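Local coordinates for protein (GYP1P) (Saccharomyces cerevisiae, PDB 1FKM) that stimulates GTP hydrolysis by Ypt/Rab GTPases such as Ypt1 and Ypt7, lending them a catalytic arginine and glutamine in trans through its TBC domain, at residues A[83-95]-A[110-122]. Residues are numbered along the deposited sequence; the frame is centred on the assembly and turned at random.
Sequences DIPTWHQIEIDIP and QNSLQRILYLWAI
Gln114 leaves its helix with CG anti to the backbone N and then bends at chi2 (75°), a course that brings the NE2 end of a tilted amide over the face of the Trp87 indole. Gln114 CG makes a CH-pi contact over the six-membered ring, 3.6 Å from its centroid, while NE2 lies above the indole and donates to Trp87 O at 3.0 Å. That carbonyl also receives the helical N-H of Glu91, and the two donors reach it from opposite faces of its plane, so the glutamine adds a tie across the helices without breaking the helical bond. The bond to the backbone would favour this rotation of the amide, with OE1 turned toward Ile90 CG2 and Glu91 CA.

Beside this pair the indole presents its edge to Tyr118 in a T-shaped stack, centroids 5.0 Å apart and planes at 80°, with CE3 over the phenol face. Ile122 CG1 lies against the other face, and Tyr118 fits as a knob among Asp83, Thr86, Trp87 and Ile90. In return Ile90 sits among Gln114, Leu117, Tyr118 and Ala121, its CD1 3.4 Å from Tyr118 CA. Farther along, Ile94 CD1 meets Leu117 CD1 at 3.5 Å, and Ile94 CG2 packs on Gln110 CB.

The result is reciprocal knobs-into-holes packing between two consecutive helices of the all-helical TBC domain, through the segments 83-93 and 110-122, whose N-to-C directions are 135° apart; just beyond 83-95 comes the arginine finger, Arg96, salt-bridged to Asp93.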
loop_
_atom_site.group_PDB
_atom_site.type_symbol
_atom_site.label_atom_id
_atom_site.label_comp_id
_atom_site.label_asym_id
_atom_site.label_seq_id
_atom_site.Cartn_x
_atom_site.Cartn_y
_atom_site.Cartn_z
ATOM N N ASP A 83 -22.104 -10.842 10.429
ATOM C CA ASP A 83 -22.003 -9.886 9.335
ATOM C C ASP A 83 -22.252 -8.437 9.751
ATOM O O ASP A 83 -21.327 -7.627 9.779
ATOM C CB ASP A 83 -22.990 -10.269 8.232
ATOM C CG ASP A 83 -22.760 -11.673 7.708
ATOM O OD1 ASP A 83 -21.755 -12.301 8.107
ATOM O OD2 ASP A 83 -23.585 -12.146 6.895
ATOM N N ILE A 84 -23.505 -8.120 10.069
ATOM C CA ILE A 84 -23.894 -6.769 10.462
ATOM C C ILE A 84 -22.881 -6.054 11.360
ATOM O O ILE A 84 -22.438 -4.951 11.041
ATOM C CB ILE A 84 -25.276 -6.767 11.160
ATOM C CG1 ILE A 84 -26.327 -7.388 10.235
ATOM C CG2 ILE A 84 -25.671 -5.349 11.537
ATOM C CD1 ILE A 84 -26.462 -6.697 8.888
ATOM N N PRO A 85 -22.501 -6.670 12.492
ATOM C CA PRO A 85 -21.534 -6.037 13.397
ATOM C C PRO A 85 -20.235 -5.621 12.707
ATOM O O PRO A 85 -19.711 -4.529 12.950
ATOM C CB PRO A 85 -21.315 -7.105 14.462
ATOM C CG PRO A 85 -22.654 -7.782 14.525
ATOM C CD PRO A 85 -22.985 -7.943 13.057
ATOM N N THR A 86 -19.711 -6.493 11.850
ATOM C CA THR A 86 -18.475 -6.202 11.124
ATOM C C THR A 86 -18.694 -5.011 10.198
ATOM O O THR A 86 -17.823 -4.146 10.052
ATOM C CB THR A 86 -18.020 -7.429 10.299
ATOM O OG1 THR A 86 -17.631 -8.470 11.199
ATOM C CG2 THR A 86 -16.835 -7.077 9.393
ATOM N N TRP A 87 -19.864 -4.973 9.572
ATOM C CA TRP A 87 -20.215 -3.874 8.683
ATOM C C TRP A 87 -20.153 -2.552 9.460
ATOM O O TRP A 87 -19.607 -1.558 8.980
ATOM C CB TRP A 87 -21.619 -4.106 8.113
ATOM C CG TRP A 87 -22.150 -2.991 7.255
ATOM C CD1 TRP A 87 -22.871 -1.909 7.672
ATOM C CD2 TRP A 87 -21.987 -2.842 5.841
ATOM N NE1 TRP A 87 -23.167 -1.097 6.607
ATOM C CE2 TRP A 87 -22.637 -1.644 5.469
ATOM C CE3 TRP A 87 -21.355 -3.604 4.849
ATOM C CZ2 TRP A 87 -22.674 -1.190 4.149
ATOM C CZ3 TRP A 87 -21.392 -3.153 3.536
ATOM C CH2 TRP A 87 -22.048 -1.954 3.198
ATOM N N HIS A 88 -20.698 -2.546 10.671
ATOM C CA HIS A 88 -20.697 -1.328 11.482
ATOM C C HIS A 88 -19.305 -0.977 11.998
ATOM O O HIS A 88 -18.962 0.191 12.145
ATOM C CB HIS A 88 -21.696 -1.477 12.631
ATOM C CG HIS A 88 -23.122 -1.405 12.185
ATOM N ND1 HIS A 88 -24.136 -2.111 12.797
ATOM C CD2 HIS A 88 -23.704 -0.710 11.178
ATOM C CE1 HIS A 88 -25.279 -1.858 12.185
ATOM N NE2 HIS A 88 -25.045 -1.010 11.199
ATOM N N GLN A 89 -18.498 -1.995 12.260
ATOM C CA GLN A 89 -17.135 -1.789 12.729
ATOM C C GLN A 89 -16.339 -1.058 11.642
ATOM O O GLN A 89 -15.502 -0.201 11.934
ATOM C CB GLN A 89 -16.508 -3.145 13.044
ATOM C CG GLN A 89 -15.014 -3.158 13.206
ATOM C CD GLN A 89 -14.500 -4.558 13.503
ATOM O OE1 GLN A 89 -14.943 -5.532 12.897
ATOM N NE2 GLN A 89 -13.558 -4.662 14.431
ATOM N N ILE A 90 -16.613 -1.391 10.385
ATOM C CA ILE A 90 -15.924 -0.756 9.262
ATOM C C ILE A 90 -16.469 0.644 9.027
ATOM O O ILE A 90 -15.736 1.561 8.652
ATOM C CB ILE A 90 -16.098 -1.587 7.983
ATOM C CG1 ILE A 90 -15.356 -2.916 8.142
ATOM C CG2 ILE A 90 -15.579 -0.819 6.769
ATOM C CD1 ILE A 90 -15.667 -3.899 7.052
ATOM N N GLU A 91 -17.766 0.793 9.257
ATOM C CA GLU A 91 -18.467 2.059 9.093
ATOM C C GLU A 91 -17.856 3.120 10.000
ATOM O O GLU A 91 -17.840 4.306 9.670
ATOM C CB GLU A 91 -19.938 1.862 9.449
ATOM C CG GLU A 91 -20.795 3.099 9.359
ATOM C CD GLU A 91 -22.162 2.879 9.975
ATOM O OE1 GLU A 91 -22.831 1.893 9.598
ATOM O OE2 GLU A 91 -22.565 3.692 10.834
ATOM N N ILE A 92 -17.359 2.681 11.150
ATOM C CA ILE A 92 -16.740 3.578 12.116
ATOM C C ILE A 92 -15.393 4.132 11.637
ATOM O O ILE A 92 -15.027 5.258 11.972
ATOM C CB ILE A 92 -16.547 2.858 13.469
ATOM C CG1 ILE A 92 -17.917 2.556 14.083
ATOM C CG2 ILE A 92 -15.706 3.704 14.408
ATOM C CD1 ILE A 92 -17.861 1.715 15.346
ATOM N N ASP A 93 -14.662 3.353 10.846
ATOM C CA ASP A 93 -13.358 3.796 10.355
ATOM C C ASP A 93 -13.326 4.479 8.988
ATOM O O ASP A 93 -12.480 5.342 8.746
ATOM C CB ASP A 93 -12.376 2.622 10.341
ATOM C CG ASP A 93 -11.812 2.319 11.713
ATOM O OD1 ASP A 93 -12.217 2.988 12.688
ATOM O OD2 ASP A 93 -10.958 1.413 11.814
ATOM N N ILE A 94 -14.237 4.108 8.096
ATOM C CA ILE A 94 -14.252 4.688 6.758
ATOM C C ILE A 94 -14.255 6.221 6.715
ATOM O O ILE A 94 -13.331 6.831 6.169
ATOM C CB ILE A 94 -15.452 4.158 5.937
ATOM C CG1 ILE A 94 -15.270 2.665 5.664
ATOM C CG2 ILE A 94 -15.572 4.926 4.623
ATOM C CD1 ILE A 94 -14.038 2.338 4.844
ATOM N N PRO A 95 -15.287 6.861 7.290
ATOM C CA PRO A 95 -15.377 8.326 7.293
ATOM C C PRO A 95 -14.154 9.016 7.890
ATOM O O PRO A 95 -13.924 10.202 7.648
ATOM C CB PRO A 95 -16.639 8.591 8.117
ATOM C CG PRO A 95 -17.469 7.379 7.871
ATOM C CD PRO A 95 -16.449 6.274 7.980
ATOM N N GLN A 110 -16.673 6.585 0.118
ATOM C CA GLN A 110 -16.891 5.918 1.395
ATOM C C GLN A 110 -17.660 4.611 1.208
ATOM O O GLN A 110 -17.306 3.588 1.791
ATOM C CB GLN A 110 -17.645 6.843 2.354
ATOM C CG GLN A 110 -16.766 7.931 2.953
ATOM C CD GLN A 110 -17.543 8.891 3.828
ATOM O OE1 GLN A 110 -18.560 8.527 4.415
ATOM N NE2 GLN A 110 -17.057 10.118 3.936
ATOM N N ASN A 111 -18.710 4.646 0.393
ATOM C CA ASN A 111 -19.512 3.453 0.142
ATOM C C ASN A 111 -18.715 2.373 -0.596
ATOM O O ASN A 111 -18.889 1.176 -0.338
ATOM C CB ASN A 111 -20.768 3.807 -0.664
ATOM C CG ASN A 111 -21.704 4.738 0.091
ATOM O OD1 ASN A 111 -21.880 4.606 1.297
ATOM N ND2 ASN A 111 -22.317 5.673 -0.624
ATOM N N SER A 112 -17.850 2.789 -1.517
ATOM C CA SER A 112 -17.033 1.834 -2.260
ATOM C C SER A 112 -16.040 1.147 -1.328
ATOM O O SER A 112 -15.908 -0.075 -1.354
ATOM C CB SER A 112 -16.266 2.530 -3.391
ATOM O OG SER A 112 -17.106 2.791 -4.501
ATOM N N LEU A 113 -15.341 1.932 -0.510
ATOM C CA LEU A 113 -14.368 1.362 0.421
ATOM C C LEU A 113 -15.054 0.480 1.461
ATOM O O LEU A 113 -14.509 -0.533 1.887
ATOM C CB LEU A 113 -13.567 2.477 1.109
ATOM C CG LEU A 113 -12.691 3.316 0.167
ATOM C CD1 LEU A 113 -11.877 4.331 0.979
ATOM C CD2 LEU A 113 -11.746 2.402 -0.630
ATOM N N GLN A 114 -16.261 0.861 1.859
ATOM C CA GLN A 114 -17.021 0.085 2.837
ATOM C C GLN A 114 -17.251 -1.334 2.304
ATOM O O GLN A 114 -17.022 -2.324 3.011
ATOM C CB GLN A 114 -18.364 0.780 3.103
ATOM C CG GLN A 114 -19.380 0.009 3.950
ATOM C CD GLN A 114 -19.040 -0.022 5.430
ATOM O OE1 GLN A 114 -18.575 0.969 5.996
ATOM N NE2 GLN A 114 -19.294 -1.159 6.072
ATOM N N ARG A 115 -17.695 -1.428 1.056
ATOM C CA ARG A 115 -17.961 -2.728 0.438
ATOM C C ARG A 115 -16.691 -3.556 0.257
ATOM O O ARG A 115 -16.675 -4.762 0.527
ATOM C CB ARG A 115 -18.649 -2.545 -0.920
ATOM C CG ARG A 115 -20.063 -1.979 -0.843
ATOM C CD ARG A 115 -20.750 -2.020 -2.203
ATOM N NE ARG A 115 -20.295 -0.976 -3.117
ATOM C CZ ARG A 115 -20.838 0.237 -3.202
ATOM N NH1 ARG A 115 -21.861 0.567 -2.422
ATOM N NH2 ARG A 115 -20.370 1.122 -4.078
ATOM N N ILE A 116 -15.629 -2.912 -0.212
ATOM C CA ILE A 116 -14.358 -3.603 -0.414
ATOM C C ILE A 116 -13.831 -4.201 0.887
ATOM O O ILE A 116 -13.479 -5.384 0.945
ATOM C CB ILE A 116 -13.290 -2.639 -0.983
ATOM C CG1 ILE A 116 -13.687 -2.205 -2.398
ATOM C CG2 ILE A 116 -11.928 -3.321 -0.987
ATOM C CD1 ILE A 116 -12.836 -1.062 -2.966
ATOM N N LEU A 117 -13.780 -3.386 1.933
ATOM C CA LEU A 117 -13.266 -3.853 3.211
ATOM C C LEU A 117 -14.176 -4.879 3.857
ATOM O O LEU A 117 -13.703 -5.818 4.498
ATOM C CB LEU A 117 -13.061 -2.676 4.163
ATOM C CG LEU A 117 -12.002 -1.673 3.694
ATOM C CD1 LEU A 117 -11.927 -0.511 4.677
ATOM C CD2 LEU A 117 -10.654 -2.362 3.583
ATOM N N TYR A 118 -15.480 -4.701 3.682
ATOM C CA TYR A 118 -16.442 -5.630 4.262
ATOM C C TYR A 118 -16.252 -7.015 3.656
ATOM O O TYR A 118 -16.192 -8.015 4.377
ATOM C CB TYR A 118 -17.869 -5.143 4.006
ATOM C CG TYR A 118 -18.932 -6.078 4.532
ATOM C CD1 TYR A 118 -19.084 -6.296 5.902
ATOM C CD2 TYR A 118 -19.779 -6.758 3.656
ATOM C CE1 TYR A 118 -20.057 -7.173 6.391
ATOM C CE2 TYR A 118 -20.754 -7.638 4.131
ATOM C CZ TYR A 118 -20.887 -7.841 5.498
ATOM O OH TYR A 118 -21.835 -8.729 5.965
ATOM N N LEU A 119 -16.158 -7.076 2.329
ATOM C CA LEU A 119 -15.985 -8.358 1.654
ATOM C C LEU A 119 -14.695 -9.046 2.076
ATOM O O LEU A 119 -14.674 -10.258 2.303
ATOM C CB LEU A 119 -16.005 -8.180 0.132
ATOM C CG LEU A 119 -15.900 -9.496 -0.653
ATOM C CD1 LEU A 119 -17.042 -10.432 -0.249
ATOM C CD2 LEU A 119 -15.939 -9.211 -2.147
ATOM N N TRP A 120 -13.608 -8.284 2.181
ATOM C CA TRP A 120 -12.341 -8.879 2.596
ATOM C C TRP A 120 -12.465 -9.404 4.026
ATOM O O TRP A 120 -11.995 -10.505 4.343
ATOM C CB TRP A 120 -11.202 -7.856 2.535
ATOM C CG TRP A 120 -9.865 -8.469 2.872
ATOM C CD1 TRP A 120 -8.979 -9.034 2.001
ATOM C CD2 TRP A 120 -9.305 -8.639 4.180
ATOM N NE1 TRP A 120 -7.900 -9.546 2.687
ATOM C CE2 TRP A 120 -8.077 -9.319 4.026
ATOM C CE3 TRP A 120 -9.725 -8.287 5.472
ATOM C CZ2 TRP A 120 -7.263 -9.655 5.113
ATOM C CZ3 TRP A 120 -8.917 -8.622 6.550
ATOM C CH2 TRP A 120 -7.700 -9.300 6.364
ATOM N N ALA A 121 -13.094 -8.616 4.894
ATOM C CA ALA A 121 -13.256 -9.011 6.293
ATOM C C ALA A 121 -14.085 -10.289 6.430
ATOM O O ALA A 121 -13.764 -11.165 7.234
ATOM C CB ALA A 121 -13.902 -7.879 7.082
ATOM N N ILE A 122 -15.145 -10.399 5.640
ATOM C CA ILE A 122 -16.005 -11.582 5.684
ATOM C C ILE A 122 -15.250 -12.812 5.185
ATOM O O ILE A 122 -15.483 -13.931 5.648
ATOM C CB ILE A 122 -17.272 -11.371 4.826
ATOM C CG1 ILE A 122 -18.143 -10.288 5.464
ATOM C CG2 ILE A 122 -18.047 -12.675 4.681
ATOM C CD1 ILE A 122 -18.530 -10.574 6.897
#